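Local coordinates for protein possible prolidase (Bifidobacterium longum NCC2705, PDB 2P9B) that probably hydrolyses carbon-nitrogen bonds other than peptide bonds, as a member of the amidohydrolase family of TIM-barrel enzymes, at residues 22-26 / 374-378; 67-73 / 402-408; 351-355 / 436-442; 357-361 / 413-418; 371-375 / 410-414. All coordinates share one frame; numbering follows the deposited sequence.

Contact 1 of 5, residues 22-26 / 374-378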
# COMPACT_ATOMS: atom_id res chain seq x y z
N VAL A 22 -19.19 -2.80 5.64
CA VAL A 22 -18.58 -1.50 5.84
C VAL A 22 -18.05 -1.27 4.42
O VAL A 22 -17.08 -1.89 4.00
CB VAL A 22 -17.43 -1.55 6.86
CG1 VAL A 22 -16.64 -0.26 6.84
CG2 VAL A 22 -18.01 -1.76 8.26
N THR A 23 -18.73 -0.39 3.68
CA THR A 23 -18.39 -0.13 2.29
C THR A 23 -17.02 0.46 2.01
O THR A 23 -16.44 0.22 0.96
CB THR A 23 -19.43 0.78 1.63
OG1 THR A 23 -19.36 2.08 2.24
CG2 THR A 23 -20.83 0.21 1.82
N GLY A 24 -16.51 1.25 2.95
CA GLY A 24 -15.21 1.87 2.73
C GLY A 24 -15.34 3.09 1.83
O GLY A 24 -14.36 3.56 1.26
N ASP A 25 -16.56 3.59 1.67
CA ASP A 25 -16.77 4.77 0.85
C ASP A 25 -16.41 5.99 1.69
O ASP A 25 -16.19 5.87 2.90
CB ASP A 25 -18.23 4.85 0.37
CG ASP A 25 -19.23 5.07 1.50
OD1 ASP A 25 -18.84 5.02 2.68
OD2 ASP A 25 -20.42 5.30 1.20
N LYS A 26 -16.32 7.16 1.06
CA LYS A 26 -15.97 8.38 1.77
C LYS A 26 -16.91 8.73 2.92
O LYS A 26 -16.48 9.31 3.93
CB LYS A 26 -15.91 9.56 0.78
CG LYS A 26 -16.89 9.45 -0.37
CD LYS A 26 -16.39 8.45 -1.41
CE LYS A 26 -17.54 7.70 -2.04
NZ LYS A 26 -17.05 6.69 -3.02
N ALA A 374 -10.03 6.99 6.71
CA ALA A 374 -8.87 6.11 6.72
C ALA A 374 -9.20 4.79 6.03
O ALA A 374 -8.40 4.26 5.26
CB ALA A 374 -8.40 5.86 8.14
N LEU A 375 -10.39 4.26 6.31
CA LEU A 375 -10.82 3.01 5.69
C LEU A 375 -10.99 3.22 4.18
O LEU A 375 -10.72 2.33 3.38
CB LEU A 375 -12.13 2.53 6.32
CG LEU A 375 -11.98 1.99 7.74
CD1 LEU A 375 -13.34 1.90 8.41
CD2 LEU A 375 -11.30 0.61 7.69
N HIS A 376 -11.44 4.41 3.82
CA HIS A 376 -11.65 4.77 2.42
C HIS A 376 -10.30 4.88 1.69
O HIS A 376 -10.17 4.49 0.53
CB HIS A 376 -12.41 6.10 2.35
CG HIS A 376 -12.69 6.57 0.96
ND1 HIS A 376 -13.45 5.85 0.06
CD2 HIS A 376 -12.36 7.73 0.33
CE1 HIS A 376 -13.57 6.54 -1.06
NE2 HIS A 376 -12.91 7.68 -0.92
N ALA A 377 -9.30 5.40 2.40
CA ALA A 377 -7.96 5.58 1.84
C ALA A 377 -7.29 4.22 1.62
O ALA A 377 -6.61 4.02 0.62
CB ALA A 377 -7.12 6.43 2.79
N ALA A 378 -7.52 3.30 2.54
CA ALA A 378 -6.91 1.97 2.46
C ALA A 378 -7.54 1.07 1.41
O ALA A 378 -6.96 0.05 1.04
CB ALA A 378 -6.98 1.29 3.82

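Contact 2 of 5, residues 67-73 / 402-408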
# COMPACT_ATOMS: atom_id res chain seq x y z
N LYS A 67 -20.80 -10.68 11.96
CA LYS A 67 -19.52 -10.30 11.36
C LYS A 67 -19.64 -9.03 10.51
O LYS A 67 -20.73 -8.64 10.10
CB LYS A 67 -19.00 -11.43 10.47
CG LYS A 67 -18.84 -12.79 11.16
CD LYS A 67 -17.69 -12.79 12.16
CE LYS A 67 -17.45 -14.19 12.72
NZ LYS A 67 -18.64 -14.72 13.42
N ILE A 68 -18.50 -8.40 10.26
CA ILE A 68 -18.43 -7.21 9.41
C ILE A 68 -17.62 -7.63 8.19
O ILE A 68 -16.64 -8.36 8.33
CB ILE A 68 -17.70 -6.03 10.11
CG1 ILE A 68 -18.68 -5.25 11.00
CG2 ILE A 68 -17.08 -5.10 9.07
CD1 ILE A 68 -19.19 -6.02 12.18
N VAL A 69 -18.04 -7.20 7.00
CA VAL A 69 -17.27 -7.52 5.80
C VAL A 69 -17.00 -6.20 5.10
O VAL A 69 -17.88 -5.34 5.01
CB VAL A 69 -18.01 -8.47 4.84
CG1 VAL A 69 -19.30 -7.84 4.38
CG2 VAL A 69 -17.11 -8.80 3.65
N MSE A 70 -15.77 -6.04 4.62
CA MSE A 70 -15.36 -4.82 3.94
C MSE A 70 -14.42 -5.20 2.81
O MSE A 70 -14.05 -6.37 2.67
CB MSE A 70 -14.66 -3.88 4.94
CG MSE A 70 -13.31 -4.38 5.51
SE MSE A 70 -12.32 -3.13 6.58
CE MSE A 70 -11.66 -2.04 5.17
N PRO A 71 -14.05 -4.22 1.96
CA PRO A 71 -13.14 -4.56 0.87
C PRO A 71 -11.80 -4.95 1.49
O PRO A 71 -11.47 -4.49 2.59
CB PRO A 71 -13.02 -3.25 0.09
CG PRO A 71 -14.34 -2.55 0.37
CD PRO A 71 -14.54 -2.84 1.84
N GLY A 72 -11.03 -5.77 0.80
CA GLY A 72 -9.73 -6.15 1.35
C GLY A 72 -8.85 -4.92 1.49
O GLY A 72 -8.99 -3.96 0.71
N LEU A 73 -7.96 -4.91 2.48
CA LEU A 73 -7.07 -3.77 2.63
C LEU A 73 -6.05 -3.79 1.50
O LEU A 73 -5.80 -4.82 0.90
CB LEU A 73 -6.33 -3.82 3.98
CG LEU A 73 -7.17 -3.62 5.25
CD1 LEU A 73 -6.30 -3.80 6.48
CD2 LEU A 73 -7.79 -2.22 5.22
N ASP A 402 -12.48 -9.58 -3.34
CA ASP A 402 -11.43 -9.38 -2.35
C ASP A 402 -12.17 -8.92 -1.10
O ASP A 402 -12.50 -7.73 -0.97
CB ASP A 402 -10.45 -8.30 -2.82
CG ASP A 402 -9.55 -8.78 -3.97
OD1 ASP A 402 -9.01 -9.90 -3.87
OD2 ASP A 402 -9.38 -8.03 -4.95
N LEU A 403 -12.45 -9.86 -0.20
CA LEU A 403 -13.21 -9.54 1.01
C LEU A 403 -12.44 -9.73 2.30
O LEU A 403 -11.66 -10.67 2.44
CB LEU A 403 -14.46 -10.42 1.08
CG LEU A 403 -15.21 -10.76 -0.21
CD1 LEU A 403 -16.48 -11.54 0.13
CD2 LEU A 403 -15.57 -9.50 -0.96
N LEU A 404 -12.68 -8.83 3.24
CA LEU A 404 -12.04 -8.93 4.54
C LEU A 404 -13.16 -9.01 5.56
O LEU A 404 -13.95 -8.08 5.72
CB LEU A 404 -11.16 -7.70 4.80
CG LEU A 404 -10.61 -7.56 6.22
CD1 LEU A 404 -9.85 -8.81 6.63
CD2 LEU A 404 -9.70 -6.33 6.27
N VAL A 405 -13.25 -10.16 6.23
CA VAL A 405 -14.29 -10.38 7.23
C VAL A 405 -13.72 -10.13 8.62
O VAL A 405 -12.69 -10.71 8.99
CB VAL A 405 -14.83 -11.82 7.13
CG1 VAL A 405 -16.03 -11.99 8.06
CG2 VAL A 405 -15.24 -12.12 5.68
N LEU A 406 -14.39 -9.27 9.37
CA LEU A 406 -13.97 -8.88 10.71
C LEU A 406 -14.96 -9.29 11.81
O LEU A 406 -16.13 -9.51 11.54
CB LEU A 406 -13.76 -7.37 10.75
CG LEU A 406 -12.87 -6.81 9.63
CD1 LEU A 406 -12.85 -5.28 9.68
CD2 LEU A 406 -11.47 -7.38 9.78
N ASN A 407 -14.46 -9.35 13.04
CA ASN A 407 -15.30 -9.73 14.18
C ASN A 407 -15.95 -8.52 14.84
O ASN A 407 -16.82 -8.68 15.70
CB ASN A 407 -14.46 -10.50 15.19
CG ASN A 407 -14.11 -11.90 14.72
OD1 ASN A 407 -12.98 -12.37 14.89
ND2 ASN A 407 -15.07 -12.58 14.11
N ALA A 408 -15.55 -7.32 14.44
CA ALA A 408 -16.11 -6.10 15.01
C ALA A 408 -16.07 -5.00 13.96
O ALA A 408 -15.42 -5.14 12.92
CB ALA A 408 -15.34 -5.69 16.26

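Contact 3 of 5, residues 351-355 / 436-442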
# COMPACT_ATOMS: atom_id res chain seq x y z
N VAL A 351 8.52 -2.22 11.10
CA VAL A 351 7.28 -2.16 10.32
C VAL A 351 6.91 -3.59 9.93
O VAL A 351 7.33 -4.10 8.89
CB VAL A 351 7.44 -1.32 9.03
CG1 VAL A 351 6.07 -1.17 8.35
CG2 VAL A 351 8.03 0.04 9.35
N PRO A 352 6.12 -4.25 10.78
CA PRO A 352 5.71 -5.63 10.51
C PRO A 352 4.94 -5.78 9.21
O PRO A 352 4.20 -4.89 8.81
CB PRO A 352 4.85 -5.97 11.72
CG PRO A 352 5.47 -5.14 12.82
CD PRO A 352 5.67 -3.82 12.11
N GLN A 353 5.13 -6.93 8.56
CA GLN A 353 4.45 -7.22 7.30
C GLN A 353 2.94 -7.29 7.53
O GLN A 353 2.15 -7.04 6.62
CB GLN A 353 4.92 -8.57 6.74
CG GLN A 353 6.39 -8.62 6.33
CD GLN A 353 6.66 -7.91 5.02
OE1 GLN A 353 5.76 -7.35 4.40
NE2 GLN A 353 7.92 -7.95 4.58
N TYR A 354 2.55 -7.62 8.75
CA TYR A 354 1.14 -7.76 9.09
C TYR A 354 0.49 -6.54 9.75
O TYR A 354 -0.67 -6.60 10.16
CB TYR A 354 0.96 -8.97 10.01
CG TYR A 354 1.84 -8.91 11.25
CD1 TYR A 354 1.55 -8.03 12.29
CD2 TYR A 354 2.97 -9.72 11.36
CE1 TYR A 354 2.38 -7.95 13.42
CE2 TYR A 354 3.80 -9.65 12.48
CZ TYR A 354 3.50 -8.76 13.50
OH TYR A 354 4.33 -8.68 14.60
N ALA A 355 1.23 -5.43 9.85
CA ALA A 355 0.71 -4.25 10.53
C ALA A 355 0.13 -3.14 9.66
O ALA A 355 0.14 -1.98 10.05
CB ALA A 355 1.80 -3.68 11.44
N LYS A 436 1.59 -14.85 11.74
CA LYS A 436 2.36 -15.18 12.93
C LYS A 436 2.87 -13.82 13.40
O LYS A 436 3.53 -13.11 12.65
CB LYS A 436 3.53 -16.09 12.57
CG LYS A 436 4.38 -16.52 13.75
CD LYS A 436 5.48 -17.47 13.33
CE LYS A 436 4.93 -18.75 12.73
NZ LYS A 436 4.05 -19.49 13.69
N ARG A 437 2.56 -13.45 14.63
CA ARG A 437 2.98 -12.16 15.16
C ARG A 437 4.20 -12.27 16.06
O ARG A 437 4.52 -13.34 16.57
CB ARG A 437 1.82 -11.51 15.91
CG ARG A 437 0.58 -11.35 15.05
CD ARG A 437 -0.66 -11.14 15.88
NE ARG A 437 -1.87 -11.28 15.08
CZ ARG A 437 -2.30 -10.39 14.19
NH1 ARG A 437 -1.62 -9.27 13.98
NH2 ARG A 437 -3.40 -10.63 13.49
N PHE A 438 4.89 -11.14 16.24
CA PHE A 438 6.07 -11.09 17.09
C PHE A 438 5.71 -10.25 18.31
O PHE A 438 5.74 -9.02 18.26
CB PHE A 438 7.24 -10.48 16.33
CG PHE A 438 7.70 -11.31 15.16
CD1 PHE A 438 8.28 -12.56 15.36
CD2 PHE A 438 7.51 -10.85 13.86
CE1 PHE A 438 8.67 -13.34 14.28
CE2 PHE A 438 7.90 -11.63 12.77
CZ PHE A 438 8.48 -12.88 12.98
N ALA A 439 5.36 -10.93 19.40
CA ALA A 439 4.96 -10.28 20.64
C ALA A 439 5.89 -9.15 21.10
O ALA A 439 5.42 -8.09 21.50
CB ALA A 439 4.83 -11.32 21.74
N ASP A 440 7.19 -9.38 21.04
CA ASP A 440 8.16 -8.38 21.48
C ASP A 440 8.06 -7.08 20.68
O ASP A 440 7.98 -5.99 21.25
CB ASP A 440 9.59 -8.94 21.39
CG ASP A 440 10.03 -9.22 19.96
OD1 ASP A 440 9.28 -9.91 19.23
OD2 ASP A 440 11.12 -8.76 19.57
N ILE A 441 8.05 -7.20 19.36
CA ILE A 441 7.96 -6.03 18.49
C ILE A 441 6.58 -5.39 18.62
O ILE A 441 6.47 -4.16 18.71
CB ILE A 441 8.20 -6.42 17.02
CG1 ILE A 441 9.58 -7.06 16.89
CG2 ILE A 441 8.09 -5.18 16.14
CD1 ILE A 441 9.86 -7.66 15.52
N ASP A 442 5.53 -6.20 18.64
CA ASP A 442 4.18 -5.68 18.76
C ASP A 442 4.01 -4.93 20.09
O ASP A 442 3.35 -3.89 20.14
CB ASP A 442 3.14 -6.80 18.66
CG ASP A 442 3.08 -7.44 17.28
OD1 ASP A 442 3.64 -6.88 16.31
OD2 ASP A 442 2.45 -8.52 17.16
O HOH W 1 -2.40 -8.09 11.54

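Contact 4 of 5, residues 357-361 / 413-418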
# COMPACT_ATOMS: atom_id res chain seq x y z
N TRP A 357 -2.84 -2.31 9.22
CA TRP A 357 -3.91 -1.65 9.97
C TRP A 357 -3.43 -0.45 10.78
O TRP A 357 -4.17 0.53 10.95
CB TRP A 357 -4.59 -2.65 10.91
CG TRP A 357 -3.75 -3.01 12.10
CD1 TRP A 357 -2.77 -3.95 12.16
CD2 TRP A 357 -3.74 -2.34 13.37
NE1 TRP A 357 -2.14 -3.90 13.39
CE2 TRP A 357 -2.72 -2.92 14.14
CE3 TRP A 357 -4.50 -1.29 13.92
CZ2 TRP A 357 -2.43 -2.50 15.45
CZ3 TRP A 357 -4.21 -0.87 15.22
CH2 TRP A 357 -3.18 -1.48 15.96
N ARG A 358 -2.21 -0.53 11.30
CA ARG A 358 -1.66 0.55 12.12
C ARG A 358 -1.61 1.87 11.37
O ARG A 358 -1.78 2.94 11.96
CB ARG A 358 -0.25 0.18 12.60
CG ARG A 358 0.41 1.26 13.45
CD ARG A 358 -0.17 1.31 14.85
NE ARG A 358 0.29 0.18 15.66
CZ ARG A 358 -0.00 0.00 16.94
NH1 ARG A 358 -0.77 0.88 17.57
NH2 ARG A 358 0.48 -1.04 17.59
N GLU A 359 -1.38 1.81 10.06
CA GLU A 359 -1.30 3.04 9.26
C GLU A 359 -2.60 3.83 9.29
O GLU A 359 -2.58 5.07 9.27
CB GLU A 359 -0.93 2.71 7.80
CG GLU A 359 -0.63 3.94 6.91
CD GLU A 359 0.61 4.74 7.33
OE1 GLU A 359 1.41 4.25 8.15
OE2 GLU A 359 0.77 5.87 6.83
N LEU A 360 -3.72 3.13 9.35
CA LEU A 360 -5.01 3.83 9.39
C LEU A 360 -5.16 4.55 10.73
O LEU A 360 -5.66 5.68 10.78
CB LEU A 360 -6.17 2.85 9.20
CG LEU A 360 -6.38 2.33 7.77
CD1 LEU A 360 -5.31 1.31 7.42
CD2 LEU A 360 -7.76 1.70 7.67
N GLU A 361 -4.71 3.92 11.80
CA GLU A 361 -4.81 4.55 13.12
C GLU A 361 -3.92 5.78 13.17
O GLU A 361 -4.27 6.78 13.80
CB GLU A 361 -4.41 3.57 14.23
CG GLU A 361 -5.55 2.63 14.61
CD GLU A 361 -5.52 2.22 16.08
OE1 GLU A 361 -6.55 1.68 16.55
OE2 GLU A 361 -4.49 2.44 16.75
N ASP A 413 -13.72 1.12 16.12
CA ASP A 413 -12.38 0.88 16.66
C ASP A 413 -11.55 0.24 15.55
O ASP A 413 -11.77 -0.91 15.18
CB ASP A 413 -12.43 -0.08 17.85
CG ASP A 413 -11.13 -0.11 18.64
OD1 ASP A 413 -10.05 -0.00 18.03
OD2 ASP A 413 -11.20 -0.26 19.88
N LEU A 414 -10.59 0.99 15.02
CA LEU A 414 -9.76 0.48 13.94
C LEU A 414 -8.95 -0.76 14.30
O LEU A 414 -8.49 -1.48 13.42
CB LEU A 414 -8.83 1.58 13.42
CG LEU A 414 -9.55 2.67 12.63
CD1 LEU A 414 -8.63 3.87 12.42
CD2 LEU A 414 -10.01 2.10 11.28
N ARG A 415 -8.78 -1.03 15.60
CA ARG A 415 -8.01 -2.20 15.99
C ARG A 415 -8.77 -3.48 15.62
O ARG A 415 -8.22 -4.58 15.68
CB ARG A 415 -7.70 -2.18 17.49
CG ARG A 415 -6.68 -3.23 17.92
CD ARG A 415 -6.26 -3.06 19.37
NE ARG A 415 -5.29 -1.98 19.56
CZ ARG A 415 -3.98 -2.09 19.33
NH1 ARG A 415 -3.47 -3.23 18.91
NH2 ARG A 415 -3.18 -1.05 19.56
N ALA A 416 -10.03 -3.32 15.21
CA ALA A 416 -10.84 -4.46 14.79
C ALA A 416 -10.17 -5.08 13.56
O ALA A 416 -10.39 -6.25 13.23
CB ALA A 416 -12.25 -4.01 14.44
N LEU A 417 -9.34 -4.28 12.89
CA LEU A 417 -8.65 -4.74 11.69
C LEU A 417 -7.49 -5.68 11.99
O LEU A 417 -7.12 -6.51 11.16
CB LEU A 417 -8.10 -3.54 10.91
CG LEU A 417 -9.08 -2.51 10.34
CD1 LEU A 417 -8.31 -1.30 9.83
CD2 LEU A 417 -9.90 -3.12 9.21
N GLU A 418 -6.92 -5.56 13.18
CA GLU A 418 -5.76 -6.36 13.56
C GLU A 418 -5.92 -7.88 13.45
O GLU A 418 -5.00 -8.56 12.99
CB GLU A 418 -5.30 -5.98 14.97
CG GLU A 418 -3.98 -6.62 15.38
CD GLU A 418 -3.47 -6.10 16.71
OE1 GLU A 418 -4.31 -5.70 17.55
OE2 GLU A 418 -2.25 -6.11 16.93

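Contact 5 of 5, residues 371-375 / 410-414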
# COMPACT_ATOMS: atom_id res chain seq x y z
N PRO A 371 -11.97 7.82 11.06
CA PRO A 371 -11.82 6.39 10.77
C PRO A 371 -12.37 6.04 9.39
O PRO A 371 -11.77 5.27 8.64
CB PRO A 371 -12.62 5.73 11.89
CG PRO A 371 -12.34 6.64 13.04
CD PRO A 371 -12.51 8.02 12.42
N ALA A 372 -13.53 6.61 9.06
CA ALA A 372 -14.17 6.36 7.77
C ALA A 372 -13.25 6.75 6.62
O ALA A 372 -13.09 6.00 5.65
CB ALA A 372 -15.48 7.15 7.69
N GLU A 373 -12.64 7.92 6.72
CA GLU A 373 -11.73 8.39 5.68
C GLU A 373 -10.50 7.51 5.58
O GLU A 373 -9.96 7.31 4.49
CB GLU A 373 -11.31 9.83 5.96
CG GLU A 373 -12.48 10.80 5.96
CD GLU A 373 -12.07 12.21 6.33
OE1 GLU A 373 -11.19 12.36 7.21
OE2 GLU A 373 -12.63 13.16 5.75
N ALA A 374 -10.03 6.99 6.71
CA ALA A 374 -8.87 6.11 6.72
C ALA A 374 -9.20 4.79 6.03
O ALA A 374 -8.40 4.26 5.26
CB ALA A 374 -8.40 5.86 8.14
N LEU A 375 -10.39 4.26 6.31
CA LEU A 375 -10.82 3.01 5.69
C LEU A 375 -10.99 3.22 4.18
O LEU A 375 -10.72 2.33 3.38
CB LEU A 375 -12.13 2.53 6.32
CG LEU A 375 -11.98 1.99 7.74
CD1 LEU A 375 -13.34 1.90 8.41
CD2 LEU A 375 -11.30 0.61 7.69
N PRO A 410 -14.77 -1.78 12.38
CA PRO A 410 -13.57 -0.92 12.41
C PRO A 410 -13.88 0.57 12.48
O PRO A 410 -13.00 1.37 12.80
CB PRO A 410 -12.84 -1.32 11.13
CG PRO A 410 -13.97 -1.62 10.19
CD PRO A 410 -14.90 -2.45 11.08
N LEU A 411 -15.11 0.96 12.17
CA LEU A 411 -15.49 2.36 12.23
C LEU A 411 -15.57 2.80 13.70
O LEU A 411 -15.39 3.97 14.02
CB LEU A 411 -16.83 2.59 11.54
CG LEU A 411 -16.79 2.59 10.01
CD1 LEU A 411 -18.18 2.53 9.43
CD2 LEU A 411 -16.05 3.84 9.55
N ASP A 412 -15.83 1.84 14.58
CA ASP A 412 -15.92 2.12 16.01
C ASP A 412 -14.57 1.96 16.69
O ASP A 412 -14.31 2.58 17.73
CB ASP A 412 -16.95 1.20 16.67
CG ASP A 412 -18.35 1.40 16.12
OD1 ASP A 412 -18.71 2.56 15.84
OD2 ASP A 412 -19.08 0.40 15.98
N ASP A 413 -13.72 1.12 16.12
CA ASP A 413 -12.38 0.88 16.66
C ASP A 413 -11.55 0.24 15.55
O ASP A 413 -11.77 -0.91 15.18
CB ASP A 413 -12.43 -0.08 17.85
CG ASP A 413 -11.13 -0.11 18.64
OD1 ASP A 413 -10.05 -0.00 18.03
OD2 ASP A 413 -11.20 -0.26 19.88
N LEU A 414 -10.59 0.99 15.02
CA LEU A 414 -9.76 0.48 13.94
C LEU A 414 -8.95 -0.76 14.30
O LEU A 414 -8.49 -1.48 13.42
CB LEU A 414 -8.83 1.58 13.42
CG LEU A 414 -9.55 2.67 12.63
CD1 LEU A 414 -8.63 3.87 12.42
CD2 LEU A 414 -10.01 2.10 11.28

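Contact 1 of 5, residues 22-26 / 374-378
His376 on helix 371-385 reaches over to the loop 22-26 and donates a hydrogen bond from ND1 to the backbone O of Gly24, at 2.7 Å. The bond is well aligned at both ends: the oxygen lies in the imidazole plane, and the ring nitrogen meets one of its lone pairs in the carbonyl plane. The same oxygen takes a CA-H...O contact from His376 CA at 3.2 Å. With chi1 at -180°, the ring extends from the helix opposite the backbone N and stands beside the loop. Gly24 itself has phi 79°, where a side chain would press on the carbonyl of Thr23. Within the loop, Asp25 N donates to Thr23 OG1, closing an ST turn.

A second kind of contact is made over the ring face. Lys26 lays CB over the imidazole, 4.1 Å from the centroid, as a CH-pi contact, and the bends at its second and third torsions bring CD to 3.4 Å from His376 CE1. Were His376 an alanine, the Gly24 carbonyl would probably lose its side-chain donor and the aliphatic part of Lys26 its supporting surface.

The apolar share is small, Val22 CG1 meeting Leu375 CD1 at 4.2 Å. Val22 closes strand 19-22 and pairs through its backbone with Val69 of strand 68-78, while Leu375 also touches Met70 of that strand and Leu360 of helix 356-367.

Contact 2 of 5, residues 67-73 / 402-408
Ile68 and Leu406 form a hydrogen-bonded antiparallel pair, with N to O distances of 2.9 Å from Ile68 N to Leu406 O and 2.6 Å from Leu406 N to Ile68 O, both bonds nearly straight. Met70 and Leu404 repeat the pattern two residues on, and Val69 faces Val405 between them as a non-hydrogen-bonded pair. The strand segments 68-71 and 403-406 run at 152° to one another. The last bond is less well aligned: Gly72 N reaches Asp402 O at 3.0 Å from above the carbonyl plane.

Strand 68-78 is also paired in parallel with strand 129-134, as the first strand of an amidohydrolase barrel would be. Strand 403-406, from the C-terminal part of the chain, is thus paired with what is probably the first barrel strand.

Ile68, Met70, Leu404 and Leu406 share one face of the sheet. Met70, present as selenomethionine, has chi1 65°, CG lying between backbone N and carbonyl carbon, and runs alongside Leu404; its SE then crosses to Leu406 CD1 at 3.8 Å. Leu404 CD2 also meets Leu73 CG at 3.8 Å. On the other face Val69 CG2 touches Val405 CG2 at 4.3 Å and Leu403 CB at 4.0 Å. At the outer end Lys67 and Asn407 lie side by side. At the other end, next to Gly72, Asp402 turns its carboxylate away to Arg158, Thr392 and the backbone N of Ala426.

Contact 3 of 5, residues 351-355 / 436-442
Pro352 opens the contact by setting CG against Ile441 CG2 at 4.2 Å. It begins a type I beta turn that ends at Ala355, and its CB also lies over one face of the Tyr354 ring.

Tyr354 carries most of the contact. Its chi1 of 55° puts the ring between backbone N and carbonyl carbon, directed at the start of helix 439-449. There OH donates to Asp442 OD1 at 2.6 Å, on the syn side of a carboxylate turned 89° from the ring, and accepts from Phe438 N at 3.0 Å in a nearly straight bond. Opposite Pro352, Arg437 CG makes a CH-pi contact with the ring, 4.2 Å from its centroid. A phenylalanine in place of Tyr354 would probably leave both Asp442 OD1 and Phe438 N without this partner. The carbonyl O of Tyr354 is bridged by a water to NH1 of Arg437, while NH2 of the same guanidinium binds Glu418 O.

Phe438 is the N-cap residue, and its carbonyl O accepts from Asp442 N. The tyrosine hydroxyl therefore ties together both ends of the first turn of the C-terminal helix, docking it on the loop before helix 356-367.

Contact 4 of 5, residues 357-361 / 413-418
Trp357 and Leu417 press together CB to CB at 3.6 Å, in the tight apolar half of the contact between helix 356-367 and the 3-10 turn at 414-417. Leu417 CD1 also meets Leu360 CD2 at 3.7 Å, the two side chains crossing at about a right angle, and Leu414 CB lies 3.6 Å from Glu361 CG as those chains slide past each other. With CG between its backbone N and carbonyl carbon (chi1 73°), the indole is set between two aliphatic groups: CB of its neighbour Arg358 over one face and Glu418 CB over the other, 4.1 Å from the centroid of the five-membered ring in a CH-pi contact.

The other side of the contact is polar, yet no hydrogen bond crosses it. Trp357 CH2 lies over a guanidinium face of both Arg358 and Arg415, and is 3.4 Å from Arg415 NH1. That NH1 is held by a salt bridge to Glu418 OE1 at 2.9 Å, which comes in near the guanidinium plane. Arg358 and Arg415 lie side by side, and their closeness is readily understood because both bind the carboxylate of Asp446. The looser part is at the exposed Asp413, whose OD1 stays 4.2 Å from Glu361 OE1, two like charges. The Asp413 carboxylate is engaged in an Asx turn with the backbone N of Arg415, which probably eases this proximity.

The turn belongs to the connection between strands 403-406 and 422-425. Leu360 of helix 356-367 also packs on Ala374, Leu375 and Ala378, so helix 371-385 closes the apolar side.

Contact 5 of 5, residues 371-375 / 410-414
Leu411 pushes its CD2 methyl into the shallow hollow above Ala372 and beside Leu375. The methyl comes to 3.6 Å from Ala372 CA and 3.5 Å from Leu375 CD1, an approach that the small side chain of Ala372, whose CB flanks it at 3.8 Å, probably permits. The first torsion of Leu411, -76°, sets CG opposite its carbonyl carbon and turns the branched end back to the helix, although the side chain does not leave the backbone in that direction.

Leu375 answers as a bump from the helix. It enters the pocket between Leu411, Pro410 and Leu414, with CD1 reaching Pro410 CG at 4.0 Å and CG and CD2 both 4.1 Å from Leu414 CD2. Leu375 and Leu414 slide past one another in opposite directions, whereas Leu375 and Leu411 cross at a slant. At the first turn of the helix, the Pro371 ring rests over the loop backbone, CB lying 3.9 Å from Leu411 O and somewhat farther from Leu414 CG.

No hydrogen bond or salt bridge spans the two segments. Between the start of helix 371-385 and the loop following strand 403-406, the attachment rests on apolar packing rather than on directed bonds.

How the contacts relate
Contact 2 is the most buried of the five and is built on backbone pairing with apolar side chains on both faces, whereas contact 3 is a surface contact built on one tyrosine and side-chain polar bonds. Contacts 1, 4 and 5 are partly buried. Contacts 1 and 5 use helix 371-385 and share Leu375, yet one adds a histidine-to-carbonyl bond and the other is wholly apolar. Contacts 4 and 5 share Leu414, so one loop packs against two successive helices, while its Leu417 also touches Met70 and Leu406 of contact 2. Contact 3 meets only contact 4, through Arg437 NH2 and Glu418 O. Hydrogen bonds cross contacts 1, 2 and 3, but not contacts 4 and 5.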